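Local atomic coordinates of periplasmic branched-chain amino acid-binding protein (Burkholderia mallei, PDB entry 3I09), a protein that probably binds branched-chain amino acids or related small carboxylates in the periplasm for an ABC transporter, with acetoacetic acid in its pocket in this crystal. Residues 82-87 with 96-101; 106-111 with 117-122; 50-55 with 77-82. All blocks are in the same frame, centred on the assembly; numbering follows the deposited sequence.

In the fold
The three contacts follow one another along the chain and illustrate how the ends of parallel strands border a binding cleft. Interaction 3 ties the turn after strand 43-51 to the loop after strand 72-77; interaction 1 packs helix 81-94, which begins in that loop, on strand 97-100; interaction 2 folds the next loop over strand 117-119. Interaction 1 is central, its midpoint about 9 Å from those of the other two. Interactions 2 and 3 have centres about 15 Å apart and nearest atoms about 6 Å apart, yet both touch acetoacetic acid, through Tyr122 and through Thr79, Asn80 and Ser81. Backbone pairing joins Gly77 to Ile99 and Ile101, and Val118 to Tyr98 and Asn100.

Interaction 1: 82-87 with 96-101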
loop_
_atom_site.group_PDB
_atom_site.type_symbol
_atom_site.label_atom_id
_atom_site.label_comp_id
_atom_site.label_asym_id
_atom_site.label_seq_id
_atom_site.Cartn_x
_atom_site.Cartn_y
_atom_site.Cartn_z
ATOM N N ALA A 82 -3.697 -6.473 -9.025
ATOM C CA ALA A 82 -4.481 -6.949 -10.184
ATOM C C ALA A 82 -5.902 -6.372 -10.065
ATOM O O ALA A 82 -6.462 -5.867 -11.061
ATOM C CB ALA A 82 -4.501 -8.470 -10.276
ATOM N N THR A 83 -6.476 -6.416 -8.855
ATOM C CA THR A 83 -7.795 -5.818 -8.629
ATOM C C THR A 83 -7.754 -4.302 -8.747
ATOM O O THR A 83 -8.696 -3.689 -9.273
ATOM C CB THR A 83 -8.456 -6.217 -7.308
ATOM O OG1 THR A 83 -7.857 -5.526 -6.212
ATOM C CG2 THR A 83 -8.389 -7.710 -7.059
ATOM N N ALA A 84 -6.661 -3.688 -8.306
ATOM C CA ALA A 84 -6.547 -2.232 -8.389
ATOM C C ALA A 84 -6.628 -1.753 -9.843
ATOM O O ALA A 84 -7.221 -0.707 -10.136
ATOM C CB ALA A 84 -5.222 -1.724 -7.767
ATOM N N LEU A 85 -5.945 -2.474 -10.713
ATOM C CA LEU A 85 -5.877 -2.151 -12.146
ATOM C C LEU A 85 -7.159 -2.441 -12.884
ATOM O O LEU A 85 -7.534 -1.676 -13.746
ATOM C CB LEU A 85 -4.696 -2.846 -12.784
ATOM C CG LEU A 85 -3.338 -2.283 -12.334
ATOM C CD1 LEU A 85 -2.206 -3.201 -12.794
ATOM C CD2 LEU A 85 -3.106 -0.854 -12.851
ATOM N N SER A 86 -7.852 -3.526 -12.538
ATOM C CA SER A 86 -9.151 -3.802 -13.177
ATOM C C SER A 86 -10.179 -2.743 -12.778
ATOM O O SER A 86 -10.920 -2.223 -13.643
ATOM C CB SER A 86 -9.632 -5.243 -12.898
ATOM O OG SER A 86 -9.991 -5.456 -11.540
HETATM N N MSE A 87 -10.190 -2.361 -11.506
HETATM C CA MSE A 87 -11.064 -1.285 -11.045
HETATM C C MSE A 87 -10.737 0.071 -11.641
HETATM O O MSE A 87 -11.645 0.854 -11.973
HETATM C CB MSE A 87 -11.037 -1.215 -9.501
HETATM C CG MSE A 87 -11.760 -2.394 -8.896
HETATM SE SE MSE A 87 -11.917 -2.282 -6.933
HETATM C CE MSE A 87 -10.121 -2.390 -6.459
ATOM N N LYS A 96 -15.455 8.149 -12.728
ATOM C CA LYS A 96 -15.800 8.140 -11.316
ATOM C C LYS A 96 -14.544 8.220 -10.488
ATOM O O LYS A 96 -13.535 7.626 -10.830
ATOM C CB LYS A 96 -16.529 6.868 -10.919
ATOM C CG LYS A 96 -17.834 6.633 -11.644
ATOM C CD LYS A 96 -18.874 7.679 -11.309
ATOM C CE LYS A 96 -20.164 7.358 -12.067
ATOM N NZ LYS A 96 -21.112 8.495 -12.103
ATOM N N VAL A 97 -14.619 8.948 -9.375
ATOM C CA VAL A 97 -13.470 9.111 -8.503
ATOM C C VAL A 97 -13.044 7.798 -7.824
ATOM O O VAL A 97 -13.854 7.097 -7.191
ATOM C CB VAL A 97 -13.729 10.204 -7.411
ATOM C CG1 VAL A 97 -12.493 10.350 -6.453
ATOM C CG2 VAL A 97 -14.113 11.553 -8.091
ATOM N N TYR A 98 -11.769 7.471 -7.984
ATOM C CA TYR A 98 -11.206 6.226 -7.536
ATOM C C TYR A 98 -9.937 6.521 -6.715
ATOM O O TYR A 98 -8.935 7.044 -7.253
ATOM C CB TYR A 98 -10.881 5.348 -8.743
ATOM C CG TYR A 98 -10.134 4.044 -8.439
ATOM C CD1 TYR A 98 -10.544 3.174 -7.427
ATOM C CD2 TYR A 98 -9.044 3.670 -9.212
ATOM C CE1 TYR A 98 -9.874 1.978 -7.195
ATOM C CE2 TYR A 98 -8.363 2.495 -8.992
ATOM C CZ TYR A 98 -8.771 1.651 -7.988
ATOM O OH TYR A 98 -8.063 0.505 -7.782
ATOM N N ILE A 99 -9.973 6.160 -5.434
ATOM C CA ILE A 99 -8.815 6.322 -4.596
ATOM C C ILE A 99 -8.344 4.951 -4.162
ATOM O O ILE A 99 -9.082 4.186 -3.521
ATOM C CB ILE A 99 -9.112 7.192 -3.382
ATOM C CG1 ILE A 99 -9.629 8.540 -3.852
ATOM C CG2 ILE A 99 -7.827 7.362 -2.557
ATOM C CD1 ILE A 99 -10.012 9.483 -2.697
ATOM N N ASN A 100 -7.136 4.600 -4.572
ATOM C CA ASN A 100 -6.547 3.327 -4.180
ATOM C C ASN A 100 -5.550 3.466 -3.033
ATOM O O ASN A 100 -4.627 4.291 -3.090
ATOM C CB ASN A 100 -5.877 2.625 -5.335
ATOM C CG ASN A 100 -5.507 1.193 -4.952
ATOM O OD1 ASN A 100 -4.568 0.990 -4.196
ATOM N ND2 ASN A 100 -6.307 0.212 -5.404
ATOM N N ILE A 101 -5.785 2.684 -1.970
ATOM C CA ILE A 101 -4.892 2.668 -0.814
ATOM C C ILE A 101 -4.050 1.383 -0.741
ATOM O O ILE A 101 -2.812 1.426 -0.616
ATOM C CB ILE A 101 -5.688 2.786 0.520
ATOM C CG1 ILE A 101 -6.188 4.226 0.746
ATOM C CG2 ILE A 101 -4.817 2.382 1.706
ATOM C CD1 ILE A 101 -7.103 4.717 -0.241
HETATM O O HOH W 1 -7.173 -2.703 -5.279
#
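Tyr98 extends its phenol ring against helix segment 82-87 and overlaps the base of the Met87 side chain, whose CB lies 4.0 Å from CZ of the tyrosine. Met87, present as selenomethionine, crosses the ring at about a right angle; a bend at chi3 folds its end back, bringing CE within 3.8 Å of Tyr98 OH. That hydroxyl sits where the apolar packing gives way to a small polar network. It donates to the helix carbonyl Ala84 O at 2.8 Å, arriving in the carbonyl plane on a lone pair, with a C=O...donor angle of 108°. The ring reaches this carbonyl because CG of Tyr98 stands anti to the backbone N (chi1 174°), directing the phenol from the strand toward the helix.

The contact closes the beta-alpha-beta unit formed by strand 72-77, helix 81-94 and strand 97-100, a building block of type I periplasmic binding proteins. Segment 82-87 and strand 97-100 run nearly antiparallel, at 168°, with axes 10.1 Å apart, and Leu75 of the first strand touches both Met87 and Tyr98.

Asn100, two residues farther along the strand, gives the hydroxyl a second bond: its ND2 donates to Tyr98 OH at 3.0 Å. The same ND2 gives its other hydrogen to a water, which in turn donates to Thr83 OG1; that hydroxyl also bonds to Asn80 O. With OD1 taken up by Ala103 N, both ends of the amide are held. Beside them Ala84 offers just a methyl, and its CB sits 3.2 Å from Asn100 ND2.

Interaction 2: 106-111 with 117-122; sequences DTLTNE and TVHYAY. With AAE (acetoacetic acid), chain C.
Leu108 lays its CD1 methyl over one face of the His119 imidazole in the first lobe of this type I periplasmic binding protein, where the loop that follows strand 97-100 folds over strand 117-119, the last strand of the six-stranded sheet. The tight part of the contact is a CH-pi interaction: CD1 of Leu108 stands 3.8 Å from the centroid of the His119 ring, displaced toward NE2 and CE1. With CG anti to the backbone N (chi1 -157°), His119 turns its ring from the strand toward the loop. On the opposite face the carbonyl oxygen Tyr122 O lies 3.3 Å above the ring plane, so the imidazole is sandwiched between a methyl group and a peptide carbonyl. Its NE2 is hydrogen-bonded to Ala103 O, which further restrains rotation of the ring. Thr109 completes this compact part: its CG2 reaches His119 CB at 3.6 Å, and a water in the imidazole plane joins its OG1 to His119 ND1. Tyr122 leads on to the ligand pocket, its OH 3.6 Å from C5 of acetoacetic acid and hydrogen-bonded to Gly102 O.

Away from that core the two segments meet less closely. Thr117 CG2 comes no nearer than 4.0 Å to Leu108 O, while its hydroxyl is hydrogen-bonded to Asn88 of helix 81-94 and to Thr114. Farther along the loop, exposed Glu111 forms a salt bridge with Arg370, a residue that also pairs with Asp106.

Inside the loop, Asp106 O gathers two donors from opposite faces of its plane and thereby holds the short 3-10 turn together. One is Thr109 N; the other is Asn110 ND2, 2.9 Å away with an N-H...acceptor angle of 164°, lying 43° out of the carbonyl plane.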
loop_
_atom_site.group_PDB
_atom_site.type_symbol
_atom_site.label_atom_id
_atom_site.label_comp_id
_atom_site.label_asym_id
_atom_site.label_seq_id
_atom_site.Cartn_x
_atom_site.Cartn_y
_atom_site.Cartn_z
ATOM N N ASP A 106 3.065 0.770 -9.160
ATOM C CA ASP A 106 3.213 2.143 -9.678
ATOM C C ASP A 106 2.592 2.353 -11.070
ATOM O O ASP A 106 2.476 3.487 -11.530
ATOM C CB ASP A 106 4.673 2.633 -9.615
ATOM C CG ASP A 106 5.595 1.986 -10.639
ATOM O OD1 ASP A 106 5.301 0.894 -11.159
ATOM O OD2 ASP A 106 6.686 2.574 -10.876
ATOM N N THR A 107 2.180 1.251 -11.708
ATOM C CA THR A 107 1.427 1.272 -12.948
ATOM C C THR A 107 0.211 2.225 -12.872
ATOM O O THR A 107 -0.204 2.858 -13.854
ATOM C CB THR A 107 0.909 -0.180 -13.254
ATOM O OG1 THR A 107 1.955 -1.119 -12.991
ATOM C CG2 THR A 107 0.505 -0.280 -14.648
ATOM N N LEU A 108 -0.390 2.284 -11.690
ATOM C CA LEU A 108 -1.567 3.082 -11.445
ATOM C C LEU A 108 -1.388 4.580 -11.712
ATOM O O LEU A 108 -2.368 5.251 -11.952
ATOM C CB LEU A 108 -2.043 2.883 -9.995
ATOM C CG LEU A 108 -2.778 1.578 -9.762
ATOM C CD1 LEU A 108 -2.757 1.289 -8.229
ATOM C CD2 LEU A 108 -4.278 1.592 -10.342
ATOM N N THR A 109 -0.143 5.075 -11.647
ATOM C CA THR A 109 0.145 6.485 -11.901
ATOM C C THR A 109 1.152 6.660 -13.035
ATOM O O THR A 109 1.766 7.692 -13.186
ATOM C CB THR A 109 0.656 7.167 -10.623
ATOM O OG1 THR A 109 1.832 6.498 -10.172
ATOM C CG2 THR A 109 -0.455 7.123 -9.506
ATOM N N ASN A 110 1.288 5.617 -13.846
ATOM C CA ASN A 110 2.272 5.568 -14.898
ATOM C C ASN A 110 1.600 5.054 -16.164
ATOM O O ASN A 110 0.771 5.784 -16.713
ATOM C CB ASN A 110 3.491 4.772 -14.435
ATOM C CG ASN A 110 4.435 5.625 -13.632
ATOM O OD1 ASN A 110 5.125 6.517 -14.197
ATOM N ND2 ASN A 110 4.452 5.415 -12.314
ATOM N N GLU A 111 1.880 3.821 -16.582
ATOM C CA GLU A 111 1.301 3.300 -17.829
ATOM C C GLU A 111 -0.230 3.329 -17.843
ATOM O O GLU A 111 -0.826 3.427 -18.917
ATOM C CB GLU A 111 1.791 1.880 -18.118
ATOM C CG GLU A 111 3.272 1.770 -18.474
ATOM C CD GLU A 111 4.204 1.714 -17.279
ATOM O OE1 GLU A 111 3.725 1.757 -16.107
ATOM O OE2 GLU A 111 5.431 1.590 -17.526
ATOM N N THR A 117 -7.941 8.934 -10.914
ATOM C CA THR A 117 -7.275 8.002 -10.007
ATOM C C THR A 117 -6.400 8.741 -9.016
ATOM O O THR A 117 -5.666 9.646 -9.399
ATOM C CB THR A 117 -6.424 7.046 -10.813
ATOM O OG1 THR A 117 -7.274 6.353 -11.754
ATOM C CG2 THR A 117 -5.660 6.043 -9.881
ATOM N N VAL A 118 -6.488 8.358 -7.750
ATOM C CA VAL A 118 -5.575 8.821 -6.744
ATOM C C VAL A 118 -4.906 7.588 -6.139
ATOM O O VAL A 118 -5.608 6.648 -5.747
ATOM C CB VAL A 118 -6.311 9.605 -5.652
ATOM C CG1 VAL A 118 -5.337 10.031 -4.530
ATOM C CG2 VAL A 118 -6.996 10.816 -6.283
ATOM N N HIS A 119 -3.568 7.618 -6.031
ATOM C CA HIS A 119 -2.822 6.537 -5.389
ATOM C C HIS A 119 -2.302 7.107 -4.078
ATOM O O HIS A 119 -1.407 7.945 -4.048
ATOM C CB HIS A 119 -1.716 5.995 -6.308
ATOM C CG HIS A 119 -1.294 4.578 -5.978
ATOM N ND1 HIS A 119 -0.232 3.962 -6.602
ATOM C CD2 HIS A 119 -1.837 3.644 -5.162
ATOM C CE1 HIS A 119 -0.093 2.736 -6.129
ATOM N NE2 HIS A 119 -1.057 2.510 -5.256
ATOM N N TYR A 120 -2.926 6.676 -2.982
ATOM C CA TYR A 120 -2.917 7.465 -1.771
ATOM C C TYR A 120 -1.790 7.192 -0.771
ATOM O O TYR A 120 -1.292 8.147 -0.148
ATOM C CB TYR A 120 -4.256 7.368 -1.044
ATOM C CG TYR A 120 -4.525 8.484 -0.041
ATOM C CD1 TYR A 120 -5.130 9.675 -0.441
ATOM C CD2 TYR A 120 -4.272 8.299 1.335
ATOM C CE1 TYR A 120 -5.436 10.676 0.483
ATOM C CE2 TYR A 120 -4.552 9.314 2.270
ATOM C CZ TYR A 120 -5.161 10.490 1.834
ATOM O OH TYR A 120 -5.448 11.513 2.710
ATOM N N ALA A 121 -1.438 5.922 -0.572
ATOM C CA ALA A 121 -0.604 5.526 0.586
ATOM C C ALA A 121 0.862 5.232 0.312
ATOM O O ALA A 121 1.745 5.673 1.064
ATOM C CB ALA A 121 -1.242 4.357 1.325
ATOM N N TYR A 122 1.126 4.462 -0.724
ATOM C CA TYR A 122 2.482 4.017 -1.073
ATOM C C TYR A 122 2.444 3.496 -2.506
ATOM O O TYR A 122 1.381 3.267 -3.038
ATOM C CB TYR A 122 3.001 2.912 -0.157
ATOM C CG TYR A 122 2.374 1.584 -0.398
ATOM C CD1 TYR A 122 1.038 1.357 -0.077
ATOM C CD2 TYR A 122 3.051 0.585 -1.095
ATOM C CE1 TYR A 122 0.419 0.117 -0.362
ATOM C CE2 TYR A 122 2.455 -0.667 -1.345
ATOM C CZ TYR A 122 1.145 -0.882 -1.010
ATOM O OH TYR A 122 0.563 -2.107 -1.292
HETATM O O1 AAE C . -0.404 -4.289 -4.547
HETATM C C2 AAE C . -0.465 -5.413 -4.019
HETATM O O3 AAE C . -0.931 -6.410 -4.614
HETATM C C4 AAE C . 0.107 -5.584 -2.622
HETATM C C5 AAE C . -0.949 -5.389 -1.570
HETATM O O8 AAE C . -2.071 -4.902 -1.851
HETATM C C9 AAE C . -0.506 -5.659 -0.162
HETATM O O HOH W 2 1.750 4.754 -8.184
#

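Interaction 3: 50-55 with 77-82; sequences ADHQNK and GGTNSA. With AAE (acetoacetic acid), chain C.
The loop between strand 72-77 and helix 81-94 forms one wall of the acetoacetic acid pocket, and His52 and Asn54 brace it from behind, at the turn that ends strand 43-51. His52 holds the main chain: NE2 donates to Thr79 O at 2.8 Å, the oxygen lying near the ring plane although the nitrogen approaches from 35° above the plane of the carbonyl. With CG set between the backbone N and the carbonyl carbon (chi1 58°), the ring turns back over its own turn, and ND1 accepts from Asn54 N while NE2 faces Thr79. With one ring nitrogen donating and the other accepting, the pattern is consistent with a neutral imidazole protonated at NE2.

Asn54 holds the side chain of Asn80. The two amides are nearly coplanar, and Asn80 ND2 donates to Asn54 OD1 at 2.9 Å along an almost straight line (168°). The second hydrogen of ND2 goes to a water that bridges to Asn54 O. Asn80 OD1, meanwhile, accepts weakly from Ala82 N, so Asn80 is also the N-cap of the helix.

On the other side of this braced loop lies the ligand. Asn80 N donates to its keto oxygen O8 at 2.9 Å, Ser81 N to carboxylate oxygen O3 at 2.8 Å, and Ser81 OG, at a notably short 2.5 Å, to O1. The helix start probably adds a favourable electrostatic field for the carboxylate. Tyr150 and Gly104 give the ligand further hydrogen bonds.

Strand 5-11 runs between strands 43-51 and 72-77 in the sheet, and the loop beyond it supplies Asp12 to Asn54; helix 56-69 lies beside the turn, with Ala59 against His52.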
loop_
_atom_site.group_PDB
_atom_site.type_symbol
_atom_site.label_atom_id
_atom_site.label_comp_id
_atom_site.label_asym_id
_atom_site.label_seq_id
_atom_site.Cartn_x
_atom_site.Cartn_y
_atom_site.Cartn_z
ATOM N N ALA A 50 -17.277 -4.880 -0.432
ATOM C CA ALA A 50 -17.258 -6.211 -1.010
ATOM C C ALA A 50 -15.891 -6.823 -0.821
ATOM O O ALA A 50 -14.884 -6.109 -0.780
ATOM C CB ALA A 50 -17.630 -6.157 -2.510
ATOM N N ASP A 51 -15.869 -8.149 -0.694
ATOM C CA ASP A 51 -14.621 -8.927 -0.644
ATOM C C ASP A 51 -14.327 -9.357 -2.071
ATOM O O ASP A 51 -15.124 -10.117 -2.669
ATOM C CB ASP A 51 -14.860 -10.188 0.200
ATOM C CG ASP A 51 -13.637 -11.072 0.329
ATOM O OD1 ASP A 51 -12.547 -10.761 -0.218
ATOM O OD2 ASP A 51 -13.761 -12.121 1.014
ATOM N N HIS A 52 -13.224 -8.888 -2.644
ATOM C CA HIS A 52 -12.870 -9.331 -4.012
ATOM C C HIS A 52 -12.242 -10.702 -4.102
ATOM O O HIS A 52 -12.054 -11.209 -5.207
ATOM C CB HIS A 52 -12.041 -8.301 -4.801
ATOM C CG HIS A 52 -10.738 -7.892 -4.190
ATOM N ND1 HIS A 52 -9.806 -8.773 -3.678
ATOM C CD2 HIS A 52 -10.156 -6.667 -4.143
ATOM C CE1 HIS A 52 -8.724 -8.108 -3.323
ATOM N NE2 HIS A 52 -8.917 -6.822 -3.580
ATOM N N GLN A 53 -11.906 -11.274 -2.954
ATOM C CA GLN A 53 -11.336 -12.621 -2.898
ATOM C C GLN A 53 -10.070 -12.724 -3.758
ATOM O O GLN A 53 -9.742 -13.786 -4.259
ATOM C CB GLN A 53 -12.384 -13.647 -3.355
ATOM C CG GLN A 53 -13.774 -13.428 -2.737
ATOM C CD GLN A 53 -14.684 -14.620 -2.879
ATOM O OE1 GLN A 53 -14.265 -15.777 -2.688
ATOM N NE2 GLN A 53 -15.944 -14.357 -3.193
ATOM N N ASN A 54 -9.347 -11.624 -3.914
ATOM C CA ASN A 54 -8.159 -11.594 -4.789
ATOM C C ASN A 54 -8.413 -11.997 -6.243
ATOM O O ASN A 54 -7.536 -12.564 -6.903
ATOM C CB ASN A 54 -7.008 -12.370 -4.165
ATOM C CG ASN A 54 -6.522 -11.698 -2.929
ATOM O OD1 ASN A 54 -6.134 -10.533 -2.988
ATOM N ND2 ASN A 54 -6.555 -12.417 -1.778
ATOM N N LYS A 55 -9.603 -11.620 -6.728
ATOM C CA LYS A 55 -10.012 -11.838 -8.101
ATOM C C LYS A 55 -10.287 -10.499 -8.771
ATOM O O LYS A 55 -11.238 -9.773 -8.398
ATOM C CB LYS A 55 -11.292 -12.682 -8.148
ATOM C CG LYS A 55 -11.170 -14.086 -7.540
ATOM C CD LYS A 55 -10.101 -14.953 -8.119
ATOM C CE LYS A 55 -10.189 -16.368 -7.480
ATOM N NZ LYS A 55 -9.073 -17.223 -7.913
ATOM N N GLY A 77 -10.218 1.665 -3.354
ATOM C CA GLY A 77 -9.552 0.433 -3.756
ATOM C C GLY A 77 -8.675 -0.063 -2.624
ATOM O O GLY A 77 -7.826 0.660 -2.096
ATOM N N GLY A 78 -8.835 -1.335 -2.272
ATOM C CA GLY A 78 -8.009 -1.945 -1.243
ATOM C C GLY A 78 -6.810 -2.677 -1.818
ATOM O O GLY A 78 -6.116 -2.179 -2.709
ATOM N N THR A 79 -6.530 -3.838 -1.258
ATOM C CA THR A 79 -5.321 -4.580 -1.582
ATOM C C THR A 79 -5.450 -5.302 -2.936
ATOM O O THR A 79 -6.536 -5.406 -3.509
ATOM C CB THR A 79 -4.995 -5.573 -0.447
ATOM O OG1 THR A 79 -6.150 -6.352 -0.143
ATOM C CG2 THR A 79 -4.552 -4.817 0.855
ATOM N N ASN A 80 -4.294 -5.730 -3.435
ATOM C CA ASN A 80 -4.136 -6.559 -4.622
ATOM C C ASN A 80 -4.093 -5.706 -5.906
ATOM O O ASN A 80 -5.113 -5.172 -6.344
ATOM C CB ASN A 80 -5.189 -7.660 -4.684
ATOM C CG ASN A 80 -4.941 -8.629 -5.851
ATOM O OD1 ASN A 80 -4.607 -8.187 -6.977
ATOM N ND2 ASN A 80 -5.103 -9.941 -5.599
ATOM N N SER A 81 -2.894 -5.563 -6.472
ATOM C CA SER A 81 -2.703 -4.694 -7.627
ATOM C C SER A 81 -3.442 -5.169 -8.883
ATOM O O SER A 81 -3.766 -4.348 -9.711
ATOM C CB SER A 81 -1.220 -4.496 -7.964
ATOM O OG SER A 81 -0.570 -3.680 -7.009
ATOM N N ALA A 82 -3.697 -6.473 -9.025
ATOM C CA ALA A 82 -4.481 -6.949 -10.184
ATOM C C ALA A 82 -5.902 -6.372 -10.065
ATOM O O ALA A 82 -6.462 -5.867 -11.061
ATOM C CB ALA A 82 -4.501 -8.470 -10.276
HETATM O O1 AAE C . -0.404 -4.289 -4.547
HETATM C C2 AAE C . -0.465 -5.413 -4.019
HETATM O O3 AAE C . -0.931 -6.410 -4.614
HETATM C C4 AAE C . 0.107 -5.584 -2.622
HETATM C C5 AAE C . -0.949 -5.389 -1.570
HETATM O O8 AAE C . -2.071 -4.902 -1.851
HETATM C C9 AAE C . -0.506 -5.659 -0.162
HETATM O O HOH W 3 -5.068 -11.796 -7.952
#